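Local coordinates for protein ATP-dependent 6-phosphofructokinase isozyme 2 (Escherichia coli, PDB 3UMO) that phosphorylates D-fructose 6-phosphate with ATP to give fructose 1,6-bisphosphate, the first committing step of glycolysis, and works as a homodimer, at residues N237-V242 and E274-G279. Sequence-based numbering, arbitrary orientation.
Sequences NCIQVV and EMVRFG
Ile239 and Val241 lie on strand 238-241, which runs nearly parallel to the helical segment 274-279, the two axes 20° apart and 8.6 Å from each other at closest approach. Both residues face the helix, whereas Gln240 between them is turned away, so two apolar side chains reach Val276 side by side from the strand. Ile239 meets Val276 tip to tip, its CD1 lying over Val276 CB at 3.6 Å and close to CG2 as well. With chi1 at 53°, Ile239 CG1 sits between its own backbone N and carbonyl carbon, and CD1 is carried from there to the helix. Val241 and Val276 pass alongside each other, pointing opposite ways, and Val276 CG1 packs on Val241 CG2 at 3.7 Å. Arg277 crosses Val241 at about a right angle and contributes its aliphatic part, CG standing 4.0 Å from Val241 CG2. Its chain is extended from CG to NE, and the guanidinium forms a salt bridge with Glu273. Leu272, about one turn before Val276, also touches Ile239, while Val280 of the same helix and Leu307 of helix 297-307 add to the packing round the buried Val241. The contact is thus apolar packing of a helix on the last strand of a three-stranded antiparallel sheet, in which Ile239 and Val241 are hydrogen-bonded to strand 230-233. In this ribokinase-family fold it joins that sheet to helix 272-286 beside the nucleotide site, where Val280 contributes to ATP binding.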
loop_
_atom_site.group_PDB
_atom_site.type_symbol
_atom_site.label_atom_id
_atom_site.label_comp_id
_atom_site.label_asym_id
_atom_site.label_seq_id
_atom_site.Cartn_x
_atom_site.Cartn_y
_atom_site.Cartn_z
ATOM N N ASN A 237 18.949 40.517 7.031
ATOM C CA ASN A 237 19.525 39.250 7.467
ATOM C C ASN A 237 19.039 38.025 6.710
ATOM O O ASN A 237 17.962 38.022 6.106
ATOM C CB ASN A 237 19.276 39.041 8.963
ATOM C CG ASN A 237 20.039 40.022 9.826
ATOM O OD1 ASN A 237 19.447 40.823 10.552
ATOM N ND2 ASN A 237 21.364 39.960 9.761
ATOM N N CYS A 238 19.852 36.976 6.766
ATOM C CA CYS A 238 19.503 35.682 6.203
ATOM C C CYS A 238 20.105 34.628 7.103
ATOM O O CYS A 238 21.314 34.612 7.328
ATOM C CB CYS A 238 20.095 35.529 4.813
ATOM S SG CYS A 238 19.778 33.912 4.079
ATOM N N ILE A 239 19.269 33.749 7.633
ATOM C CA ILE A 239 19.779 32.723 8.522
ATOM C C ILE A 239 19.118 31.390 8.241
ATOM O O ILE A 239 17.941 31.333 7.865
ATOM C CB ILE A 239 19.536 33.081 9.992
ATOM C CG1 ILE A 239 18.061 33.405 10.221
ATOM C CG2 ILE A 239 20.419 34.252 10.432
ATOM C CD1 ILE A 239 17.574 33.003 11.580
ATOM N N GLN A 240 19.882 30.316 8.411
ATOM C CA GLN A 240 19.295 28.993 8.380
ATOM C C GLN A 240 19.444 28.374 9.755
ATOM O O GLN A 240 20.496 28.484 10.399
ATOM C CB GLN A 240 19.917 28.081 7.309
ATOM C CG GLN A 240 19.231 26.700 7.273
ATOM C CD GLN A 240 19.562 25.855 6.049
ATOM O OE1 GLN A 240 20.261 26.299 5.134
ATOM N NE2 GLN A 240 19.046 24.619 6.030
ATOM N N VAL A 241 18.378 27.739 10.210
ATOM C CA VAL A 241 18.403 27.052 11.487
ATOM C C VAL A 241 18.004 25.606 11.250
ATOM O O VAL A 241 16.955 25.340 10.664
ATOM C CB VAL A 241 17.437 27.706 12.482
ATOM C CG1 VAL A 241 17.349 26.869 13.767
ATOM C CG2 VAL A 241 17.893 29.119 12.796
ATOM N N VAL A 242 18.850 24.680 11.695
ATOM C CA VAL A 242 18.603 23.250 11.517
ATOM C C VAL A 242 18.287 22.621 12.875
ATOM O O VAL A 242 18.963 22.913 13.861
ATOM C CB VAL A 242 19.842 22.579 10.897
ATOM C CG1 VAL A 242 19.549 21.141 10.456
ATOM C CG2 VAL A 242 20.323 23.410 9.716
ATOM N N GLU A 274 16.111 34.861 16.710
ATOM C CA GLU A 274 15.373 34.333 17.848
ATOM C C GLU A 274 14.032 33.779 17.381
ATOM O O GLU A 274 13.587 32.720 17.832
ATOM C CB GLU A 274 15.169 35.435 18.891
ATOM C CG GLU A 274 14.590 34.953 20.204
ATOM C CD GLU A 274 14.860 35.916 21.347
ATOM O OE1 GLU A 274 15.901 36.609 21.308
ATOM O OE2 GLU A 274 14.033 35.978 22.280
ATOM N N MET A 275 13.404 34.498 16.452
ATOM C CA MET A 275 12.129 34.073 15.888
ATOM C C MET A 275 12.236 32.731 15.155
ATOM O O MET A 275 11.429 31.831 15.384
ATOM C CB MET A 275 11.594 35.148 14.940
ATOM C CG MET A 275 10.212 34.858 14.406
ATOM S SD MET A 275 9.743 36.046 13.143
ATOM C CE MET A 275 10.851 35.581 11.823
ATOM N N VAL A 276 13.222 32.598 14.272
ATOM C CA VAL A 276 13.373 31.367 13.491
ATOM C C VAL A 276 13.806 30.203 14.380
ATOM O O VAL A 276 13.322 29.075 14.228
ATOM C CB VAL A 276 14.346 31.552 12.294
ATOM C CG1 VAL A 276 14.583 30.234 11.571
ATOM C CG2 VAL A 276 13.794 32.598 11.316
ATOM N N ARG A 277 14.698 30.478 15.325
ATOM C CA ARG A 277 15.124 29.443 16.257
ATOM C C ARG A 277 13.948 28.876 17.047
ATOM O O ARG A 277 13.815 27.667 17.172
ATOM C CB ARG A 277 16.169 29.972 17.233
ATOM C CG ARG A 277 17.540 30.154 16.643
ATOM C CD ARG A 277 18.550 30.411 17.763
ATOM N NE ARG A 277 19.818 30.966 17.295
ATOM C CZ ARG A 277 20.699 30.313 16.542
ATOM N NH1 ARG A 277 20.459 29.068 16.146
ATOM N NH2 ARG A 277 21.826 30.910 16.178
ATOM N N PHE A 278 13.108 29.756 17.583
ATOM C CA PHE A 278 11.966 29.321 18.373
ATOM C C PHE A 278 10.966 28.602 17.474
ATOM O O PHE A 278 10.351 27.614 17.880
ATOM C CB PHE A 278 11.308 30.516 19.064
ATOM C CG PHE A 278 10.402 30.139 20.199
ATOM C CD1 PHE A 278 10.877 29.378 21.255
ATOM C CD2 PHE A 278 9.081 30.566 20.228
ATOM C CE1 PHE A 278 10.049 29.031 22.312
ATOM C CE2 PHE A 278 8.243 30.217 21.289
ATOM C CZ PHE A 278 8.729 29.451 22.327
ATOM N N GLY A 279 10.827 29.084 16.240
ATOM C CA GLY A 279 9.972 28.431 15.259
ATOM C C GLY A 279 10.420 27.004 14.967
ATOM O O GLY A 279 9.607 26.073 14.957
#